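Integral membrane indolylacetylinositol arabinosyltransferase EmbB (Mycolicibacterium smegmatis MC2 155, PDB 7BVC) probably acts as a membrane-embedded arabinosyltransferase that polymerises arabinose into the arabinan of the mycobacterial cell-wall arabinogalactan. Local coordinates at residues 242-247 / 411-416; 742-747 / 816-821; 767-772 / 826-831. All blocks are in the same frame, centred on the assembly; numbering follows the deposited sequence.

Interaction 1: residues 242-247 / 411-416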
loop_
_atom_site.group_PDB
_atom_site.type_symbol
_atom_site.label_atom_id
_atom_site.label_comp_id
_atom_site.label_asym_id
_atom_site.label_seq_id
_atom_site.Cartn_x
_atom_site.Cartn_y
_atom_site.Cartn_z
ATOM N N ARG B 242 47.082 1.236 -30.350
ATOM C CA ARG B 242 48.446 1.113 -30.855
ATOM C C ARG B 242 49.458 1.071 -29.717
ATOM O O ARG B 242 50.461 0.352 -29.804
ATOM C CB ARG B 242 48.750 2.265 -31.812
ATOM C CG ARG B 242 50.228 2.534 -32.033
ATOM C CD ARG B 242 50.863 1.467 -32.905
ATOM N NE ARG B 242 52.319 1.501 -32.819
ATOM C CZ ARG B 242 53.050 0.598 -32.173
ATOM N NH1 ARG B 242 52.462 -0.416 -31.554
ATOM N NH2 ARG B 242 54.371 0.708 -32.145
ATOM N N LEU B 243 49.210 1.822 -28.644
ATOM C CA LEU B 243 50.097 1.765 -27.483
ATOM C C LEU B 243 49.992 0.421 -26.773
ATOM O O LEU B 243 50.996 -0.109 -26.286
ATOM C CB LEU B 243 49.769 2.901 -26.515
ATOM C CG LEU B 243 50.358 4.277 -26.818
ATOM C CD1 LEU B 243 50.172 5.200 -25.630
ATOM C CD2 LEU B 243 51.824 4.157 -27.186
ATOM N N ASP B 244 48.781 -0.135 -26.693
ATOM C CA ASP B 244 48.591 -1.430 -26.048
ATOM C C ASP B 244 49.227 -2.559 -26.845
ATOM O O ASP B 244 49.616 -3.579 -26.271
ATOM C CB ASP B 244 47.102 -1.709 -25.855
ATOM C CG ASP B 244 46.531 -1.013 -24.640
ATOM O OD1 ASP B 244 47.301 -0.354 -23.913
ATOM O OD2 ASP B 244 45.307 -1.126 -24.413
ATOM N N ARG B 245 49.347 -2.392 -28.161
ATOM C CA ARG B 245 49.865 -3.461 -29.009
ATOM C C ARG B 245 51.377 -3.612 -28.891
ATOM O O ARG B 245 52.003 -4.275 -29.723
ATOM C CB ARG B 245 49.486 -3.217 -30.470
ATOM C CG ARG B 245 48.167 -3.839 -30.880
ATOM C CD ARG B 245 47.677 -3.266 -32.194
ATOM N NE ARG B 245 48.413 -3.801 -33.334
ATOM C CZ ARG B 245 48.010 -4.838 -34.061
ATOM N NH1 ARG B 245 46.874 -5.456 -33.767
ATOM N NH2 ARG B 245 48.742 -5.257 -35.082
ATOM N N LEU B 246 51.978 -2.994 -27.870
ATOM C CA LEU B 246 53.423 -3.091 -27.697
ATOM C C LEU B 246 53.851 -4.471 -27.211
ATOM O O LEU B 246 54.991 -4.882 -27.455
ATOM C CB LEU B 246 53.911 -2.022 -26.722
ATOM C CG LEU B 246 54.126 -0.622 -27.294
ATOM C CD1 LEU B 246 54.544 0.339 -26.198
ATOM C CD2 LEU B 246 55.161 -0.658 -28.403
ATOM N N ASP B 247 52.967 -5.198 -26.527
ATOM C CA ASP B 247 53.337 -6.500 -25.985
ATOM C C ASP B 247 53.523 -7.565 -27.059
ATOM O O ASP B 247 53.916 -8.687 -26.724
ATOM C CB ASP B 247 52.295 -6.963 -24.967
ATOM C CG ASP B 247 50.875 -6.765 -25.454
ATOM O OD1 ASP B 247 50.696 -6.336 -26.610
ATOM O OD2 ASP B 247 49.937 -7.036 -24.676
ATOM N N SER B 411 43.584 -10.331 -20.928
ATOM C CA SER B 411 44.658 -10.009 -21.861
ATOM C C SER B 411 45.664 -9.020 -21.293
ATOM O O SER B 411 46.775 -8.915 -21.824
ATOM C CB SER B 411 44.074 -9.458 -23.161
ATOM O OG SER B 411 43.428 -8.216 -22.940
ATOM N N GLY B 412 45.309 -8.295 -20.239
ATOM C CA GLY B 412 46.212 -7.314 -19.671
ATOM C C GLY B 412 46.356 -6.053 -20.491
ATOM O O GLY B 412 47.471 -5.540 -20.640
ATOM N N ARG B 413 45.256 -5.534 -21.030
ATOM C CA ARG B 413 45.271 -4.348 -21.870
ATOM C C ARG B 413 44.250 -3.346 -21.350
ATOM O O ARG B 413 43.447 -3.642 -20.463
ATOM C CB ARG B 413 44.979 -4.695 -23.334
ATOM C CG ARG B 413 46.090 -5.462 -24.022
ATOM C CD ARG B 413 45.778 -5.689 -25.489
ATOM N NE ARG B 413 46.921 -6.241 -26.210
ATOM C CZ ARG B 413 46.923 -6.509 -27.510
ATOM N NH1 ARG B 413 45.842 -6.277 -28.238
ATOM N NH2 ARG B 413 48.007 -7.011 -28.085
ATOM N N LEU B 414 44.289 -2.141 -21.919
ATOM C CA LEU B 414 43.389 -1.067 -21.526
ATOM C C LEU B 414 42.333 -0.737 -22.571
ATOM O O LEU B 414 41.410 0.025 -22.269
ATOM C CB LEU B 414 44.185 0.207 -21.206
ATOM C CG LEU B 414 44.755 0.321 -19.795
ATOM C CD1 LEU B 414 45.792 1.423 -19.737
ATOM C CD2 LEU B 414 43.640 0.584 -18.801
ATOM N N THR B 415 42.441 -1.280 -23.787
ATOM C CA THR B 415 41.470 -0.926 -24.820
ATOM C C THR B 415 40.086 -1.492 -24.527
ATOM O O THR B 415 39.098 -0.742 -24.653
ATOM C CB THR B 415 41.991 -1.357 -26.195
ATOM O OG1 THR B 415 43.256 -0.732 -26.441
ATOM C CG2 THR B 415 41.017 -0.945 -27.283
ATOM N N PRO B 416 39.919 -2.767 -24.153
ATOM C CA PRO B 416 38.586 -3.206 -23.712
ATOM C C PRO B 416 38.102 -2.474 -22.475
ATOM O O PRO B 416 36.902 -2.199 -22.361
ATOM C CB PRO B 416 38.770 -4.709 -23.451
ATOM C CG PRO B 416 40.230 -4.936 -23.416
ATOM C CD PRO B 416 40.842 -3.909 -24.289
#
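Asp244 and Arg413 both swing CG beside their own backbone N, anti to the carbonyl carbon (chi1 -81° and -70°), and from there the arginine chain runs out straight to NE, long enough to lie past Asp244 and reach Asp247. The setting is the GT-C membrane domain: helix 231-244 finishes here against the turn that joins helix 391-411 to helix 415-428. The buried carboxylate of Asp244 crosses to that turn and serves it with one oxygen. OD2 accepts the backbone N of Leu414 at 2.9 Å, and the hydroxyl OG1 of Thr415 also lies 2.9 Å from it. The two donors come from opposite faces of the carboxylate plane, both well out of it, so OD2 is held from two sides. Close to the N-terminal end of helix 415-428, the carboxylate may also be stabilised by the helix dipole.

Farther along, Arg413 and Asp247 form a salt bridge, their flat groups turned 36° apart. Arg413 NH2 meets OD1 of Asp247 at 3.1 Å, on the syn side of the carboxylate, and the same NH2 also bonds to the carbonyl O of Arg249. Arg455, on helix 446-455, touches Asp244, Asp247 and Arg413 alike, adding a second positive side chain to the cluster. The Arg413 side chain ends about 9 Å from the bound 4'-phosphopantetheine. Over one face of its guanidinium lies the backbone of Arg245, CA standing 4.1 Å from Arg413 NH2, while Arg413 NE completes the bridge with a weak, nearly straight bond of 3.5 Å to Asp247 OD2.

Interaction 2: residues 742-747 / 816-821; sequences DSNAGF and YGLDPK
The amide nitrogen ND2 of Asn744 donates to the carbonyl O of Gly817 at 3.1 Å, the hydrogen bond that ties these two loops together. The angle at the hydrogen is 144°, and the oxygen lies somewhat out of the Asn744 amide plane. Asn744 is the last residue of an inverse gamma turn centred on Ser743, within the EmbC C-terminal domain, a family of the galactose-binding-like clan; neither segment is helix or strand. With CG set beside the backbone N (chi1 -83°), the end of the Asn744 side chain reaches across to 816-821 and crosses Leu818 at a slant: ND2 serves Gly817 while OD1 turns to Leu818, 3.5 Å from its CA.

Tyr816 and Gly817 both have positive phi, so the chain curls there. Ser743 points its OG into the bend, 3.6 Å from Tyr816 CB. The CD2 branch of Leu818 packs among the Ser743 carbonyl, the Asn744 amide and the ring of Phe747. That ring also rests on Val823, Pro949 and Arg951, and Gly746 next to it shares a backbone hydrogen bond with Val952. Leu818 meets the ring at its edge, CD2 lying 4.0 Å from Phe747 CZ.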
loop_
_atom_site.group_PDB
_atom_site.type_symbol
_atom_site.label_atom_id
_atom_site.label_comp_id
_atom_site.label_asym_id
_atom_site.label_seq_id
_atom_site.Cartn_x
_atom_site.Cartn_y
_atom_site.Cartn_z
ATOM N N ASP B 742 -25.614 3.364 -34.194
ATOM C CA ASP B 742 -26.828 3.935 -33.620
ATOM C C ASP B 742 -27.460 2.895 -32.705
ATOM O O ASP B 742 -28.008 1.895 -33.181
ATOM C CB ASP B 742 -27.801 4.368 -34.714
ATOM C CG ASP B 742 -29.143 4.810 -34.161
ATOM O OD1 ASP B 742 -29.194 5.866 -33.500
ATOM O OD2 ASP B 742 -30.144 4.100 -34.390
ATOM N N SER B 743 -27.389 3.128 -31.399
ATOM C CA SER B 743 -27.925 2.184 -30.419
ATOM C C SER B 743 -29.414 2.411 -30.183
ATOM O O SER B 743 -29.874 2.544 -29.052
ATOM C CB SER B 743 -27.146 2.290 -29.114
ATOM O OG SER B 743 -27.354 3.548 -28.500
ATOM N N ASN B 744 -30.179 2.455 -31.272
ATOM C CA ASN B 744 -31.629 2.545 -31.204
ATOM C C ASN B 744 -32.334 1.590 -32.152
ATOM O O ASN B 744 -33.546 1.390 -32.010
ATOM C CB ASN B 744 -32.096 3.978 -31.504
ATOM C CG ASN B 744 -32.027 4.881 -30.290
ATOM O OD1 ASN B 744 -32.401 4.486 -29.189
ATOM N ND2 ASN B 744 -31.550 6.105 -30.488
ATOM N N ALA B 745 -31.625 0.999 -33.110
ATOM C CA ALA B 745 -32.209 0.052 -34.044
ATOM C C ALA B 745 -32.117 -1.363 -33.490
ATOM O O ALA B 745 -31.158 -1.710 -32.794
ATOM C CB ALA B 745 -31.508 0.131 -35.402
ATOM N N GLY B 746 -33.118 -2.171 -33.797
ATOM C CA GLY B 746 -33.172 -3.540 -33.351
ATOM C C GLY B 746 -34.134 -3.829 -32.217
ATOM O O GLY B 746 -33.920 -4.806 -31.492
ATOM N N PHE B 747 -35.179 -3.025 -32.044
ATOM C CA PHE B 747 -36.158 -3.249 -30.991
ATOM C C PHE B 747 -37.288 -4.123 -31.522
ATOM O O PHE B 747 -37.817 -3.871 -32.609
ATOM C CB PHE B 747 -36.704 -1.920 -30.469
ATOM C CG PHE B 747 -35.859 -1.304 -29.391
ATOM C CD1 PHE B 747 -35.998 -1.699 -28.073
ATOM C CD2 PHE B 747 -34.919 -0.337 -29.698
ATOM C CE1 PHE B 747 -35.218 -1.137 -27.080
ATOM C CE2 PHE B 747 -34.138 0.227 -28.711
ATOM C CZ PHE B 747 -34.288 -0.173 -27.401
ATOM N N TYR B 816 -26.877 5.675 -23.422
ATOM C CA TYR B 816 -26.506 5.276 -24.784
ATOM C C TYR B 816 -27.234 6.081 -25.855
ATOM O O TYR B 816 -27.262 5.686 -27.024
ATOM C CB TYR B 816 -26.734 3.777 -25.005
ATOM C CG TYR B 816 -25.906 2.907 -24.094
ATOM C CD1 TYR B 816 -24.535 2.806 -24.261
ATOM C CD2 TYR B 816 -26.494 2.193 -23.062
ATOM C CE1 TYR B 816 -23.773 2.017 -23.428
ATOM C CE2 TYR B 816 -25.741 1.402 -22.225
ATOM C CZ TYR B 816 -24.382 1.318 -22.413
ATOM O OH TYR B 816 -23.631 0.528 -21.578
ATOM N N GLY B 817 -27.816 7.215 -25.486
ATOM C CA GLY B 817 -28.566 7.995 -26.451
ATOM C C GLY B 817 -29.872 7.349 -26.856
ATOM O O GLY B 817 -30.238 7.387 -28.038
ATOM N N LEU B 818 -30.582 6.752 -25.905
ATOM C CA LEU B 818 -31.865 6.117 -26.174
ATOM C C LEU B 818 -32.963 7.168 -26.075
ATOM O O LEU B 818 -33.117 7.815 -25.033
ATOM C CB LEU B 818 -32.117 4.970 -25.194
ATOM C CG LEU B 818 -31.245 3.722 -25.350
ATOM C CD1 LEU B 818 -31.184 2.945 -24.051
ATOM C CD2 LEU B 818 -31.766 2.840 -26.466
ATOM N N ASP B 819 -33.710 7.343 -27.157
ATOM C CA ASP B 819 -34.771 8.339 -27.200
ATOM C C ASP B 819 -35.843 8.011 -26.169
ATOM O O ASP B 819 -36.426 6.919 -26.223
ATOM C CB ASP B 819 -35.391 8.403 -28.594
ATOM C CG ASP B 819 -34.508 9.117 -29.594
ATOM O OD1 ASP B 819 -33.587 9.842 -29.166
ATOM O OD2 ASP B 819 -34.737 8.957 -30.810
ATOM N N PRO B 820 -36.133 8.907 -25.223
ATOM C CA PRO B 820 -37.192 8.626 -24.243
ATOM C C PRO B 820 -38.582 8.550 -24.849
ATOM O O PRO B 820 -39.487 8.016 -24.199
ATOM C CB PRO B 820 -37.081 9.797 -23.259
ATOM C CG PRO B 820 -35.694 10.327 -23.452
ATOM C CD PRO B 820 -35.417 10.153 -24.910
ATOM N N LYS B 821 -38.781 9.054 -26.064
ATOM C CA LYS B 821 -40.072 8.987 -26.730
ATOM C C LYS B 821 -40.294 7.661 -27.446
ATOM O O LYS B 821 -41.316 7.497 -28.120
ATOM C CB LYS B 821 -40.212 10.142 -27.725
ATOM C CG LYS B 821 -40.353 11.509 -27.074
ATOM C CD LYS B 821 -41.529 11.549 -26.111
ATOM C CE LYS B 821 -41.371 12.670 -25.097
ATOM N NZ LYS B 821 -41.186 13.991 -25.756
#

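Interaction 3: residues 767-772 / 826-831; sequences QGFSPD and AGTYST
The Phe769 ring carries the Thr828 hydroxyl over one face, shifted toward the rim, with OG1 3.2 Å from CE2, and has the Ala826 backbone at its edge, Ala826 C lying 4.0 Å from CD2 near the ring plane. Ala826 is in the short, weakly bonded strand 826-827, and Thr828 is the residue just after it; Ala826 CB is 4.1 Å from Phe769 CD2. With CG of Phe769 anti to its carbonyl carbon, chi1 of -82° brings the ring across to both.

Beside the ring the backbones join in a single antiparallel bridge, a hydrogen-bonded pair of Ser770 and Gly827. Ser770 N gives to Gly827 O at 2.8 Å, almost straight at 167°, and Gly827 N returns a bond to Ser770 O at 2.7 Å. A CA-H...O contact backs the first of these, Phe769 CA lying 3.2 Å from Gly827 O.

Strand 826-827 is an outer strand of a four-stranded antiparallel sheet, paired on its other side with strand 945-947, so residues 767-772 extend that sheet by one bridge. Thr828 comes within about 4 Å of the calcium ion held by Asp936, Ser938 and Asp943. Phe769 reaches Ile945 in this sheet and, in the other four-stranded sheet, Leu839 of strand 837-845 and Ala934 of strand 929-936.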
loop_
_atom_site.group_PDB
_atom_site.type_symbol
_atom_site.label_atom_id
_atom_site.label_comp_id
_atom_site.label_asym_id
_atom_site.label_seq_id
_atom_site.Cartn_x
_atom_site.Cartn_y
_atom_site.Cartn_z
ATOM N N GLN B 767 -46.519 -6.330 -10.485
ATOM C CA GLN B 767 -46.802 -6.247 -9.051
ATOM C C GLN B 767 -46.231 -4.977 -8.427
ATOM O O GLN B 767 -46.974 -4.138 -7.911
ATOM C CB GLN B 767 -46.258 -7.492 -8.343
ATOM C CG GLN B 767 -46.743 -7.647 -6.912
ATOM C CD GLN B 767 -48.248 -7.513 -6.790
ATOM O OE1 GLN B 767 -49.003 -8.262 -7.410
ATOM N NE2 GLN B 767 -48.693 -6.553 -5.987
ATOM N N GLY B 768 -44.913 -4.817 -8.466
ATOM C CA GLY B 768 -44.293 -3.697 -7.785
ATOM C C GLY B 768 -43.355 -2.881 -8.647
ATOM O O GLY B 768 -42.310 -2.425 -8.170
ATOM N N PHE B 769 -43.710 -2.683 -9.910
ATOM C CA PHE B 769 -42.882 -1.948 -10.855
ATOM C C PHE B 769 -43.541 -0.624 -11.208
ATOM O O PHE B 769 -44.758 -0.555 -11.407
ATOM C CB PHE B 769 -42.637 -2.768 -12.123
ATOM C CG PHE B 769 -41.530 -3.776 -11.989
ATOM C CD1 PHE B 769 -41.753 -4.989 -11.366
ATOM C CD2 PHE B 769 -40.267 -3.508 -12.486
ATOM C CE1 PHE B 769 -40.738 -5.914 -11.240
ATOM C CE2 PHE B 769 -39.248 -4.430 -12.363
ATOM C CZ PHE B 769 -39.484 -5.635 -11.737
ATOM N N SER B 770 -42.731 0.427 -11.279
ATOM C CA SER B 770 -43.179 1.762 -11.631
ATOM C C SER B 770 -42.265 2.342 -12.699
ATOM O O SER B 770 -41.071 2.026 -12.736
ATOM C CB SER B 770 -43.190 2.688 -10.406
ATOM O OG SER B 770 -41.874 2.961 -9.961
ATOM N N PRO B 771 -42.800 3.183 -13.588
ATOM C CA PRO B 771 -41.951 3.739 -14.660
ATOM C C PRO B 771 -40.792 4.572 -14.138
ATOM O O PRO B 771 -39.648 4.372 -14.565
ATOM C CB PRO B 771 -42.939 4.573 -15.490
ATOM C CG PRO B 771 -44.132 4.770 -14.615
ATOM C CD PRO B 771 -44.211 3.564 -13.744
ATOM N N ASP B 772 -41.050 5.502 -13.226
ATOM C CA ASP B 772 -39.985 6.294 -12.611
ATOM C C ASP B 772 -39.581 5.691 -11.265
ATOM O O ASP B 772 -39.721 6.298 -10.204
ATOM C CB ASP B 772 -40.422 7.749 -12.468
ATOM C CG ASP B 772 -41.824 7.885 -11.908
ATOM O OD1 ASP B 772 -42.446 6.848 -11.601
ATOM O OD2 ASP B 772 -42.302 9.030 -11.779
ATOM N N ALA B 826 -39.063 0.622 -16.519
ATOM C CA ALA B 826 -39.820 0.109 -15.385
ATOM C C ALA B 826 -38.839 -0.229 -14.275
ATOM O O ALA B 826 -37.822 -0.878 -14.523
ATOM C CB ALA B 826 -40.644 -1.125 -15.766
ATOM N N GLY B 827 -39.150 0.204 -13.053
ATOM C CA GLY B 827 -38.216 0.074 -11.955
ATOM C C GLY B 827 -38.893 -0.410 -10.689
ATOM O O GLY B 827 -40.107 -0.292 -10.514
ATOM N N THR B 828 -38.067 -0.959 -9.796
ATOM C CA THR B 828 -38.516 -1.498 -8.519
ATOM C C THR B 828 -38.205 -0.586 -7.338
ATOM O O THR B 828 -38.873 -0.688 -6.302
ATOM C CB THR B 828 -37.875 -2.875 -8.285
ATOM O OG1 THR B 828 -38.087 -3.697 -9.438
ATOM C CG2 THR B 828 -38.473 -3.571 -7.080
ATOM N N TYR B 829 -37.230 0.312 -7.477
ATOM C CA TYR B 829 -36.811 1.157 -6.367
ATOM C C TYR B 829 -37.968 2.004 -5.848
ATOM O O TYR B 829 -38.792 2.504 -6.617
ATOM C CB TYR B 829 -35.654 2.056 -6.806
ATOM C CG TYR B 829 -35.149 3.007 -5.745
ATOM C CD1 TYR B 829 -34.258 2.580 -4.769
ATOM C CD2 TYR B 829 -35.551 4.334 -5.728
ATOM C CE1 TYR B 829 -33.790 3.448 -3.803
ATOM C CE2 TYR B 829 -35.088 5.207 -4.767
ATOM C CZ TYR B 829 -34.209 4.759 -3.807
ATOM O OH TYR B 829 -33.744 5.626 -2.846
ATOM N N SER B 830 -38.019 2.160 -4.528
ATOM C CA SER B 830 -39.065 2.925 -3.865
ATOM C C SER B 830 -38.497 3.473 -2.566
ATOM O O SER B 830 -37.495 2.974 -2.048
ATOM C CB SER B 830 -40.310 2.070 -3.602
ATOM O OG SER B 830 -41.150 2.680 -2.640
ATOM N N THR B 831 -39.151 4.513 -2.044
ATOM C CA THR B 831 -38.653 5.232 -0.875
ATOM C C THR B 831 -39.683 5.265 0.254
ATOM O O THR B 831 -39.415 5.817 1.325
ATOM C CB THR B 831 -38.237 6.649 -1.286
ATOM O OG1 THR B 831 -37.399 6.575 -2.445
ATOM C CG2 THR B 831 -37.435 7.339 -0.191
#

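Overall arrangement
From the N terminus, the chain first closes interaction 1, where the end of helix 231-244 meets the start of helix 415-428 after 163 intervening residues, about half of them helical, all inside the membrane domain. Interactions 2 and 3 come much later, in the C-terminal domain on the opposite side of the chain's centre, their centres 80 and 89 Å from that of interaction 1. They cross: 742-747 and 767-772 come first, then 816-821 and 826-831. Two overlapping loops without helix or strand thereby return to neighbouring places, with centres 22 Å apart. Interaction 2 joins loop to loop, whereas interaction 3 fastens the long excursion onto the edge of a sheet.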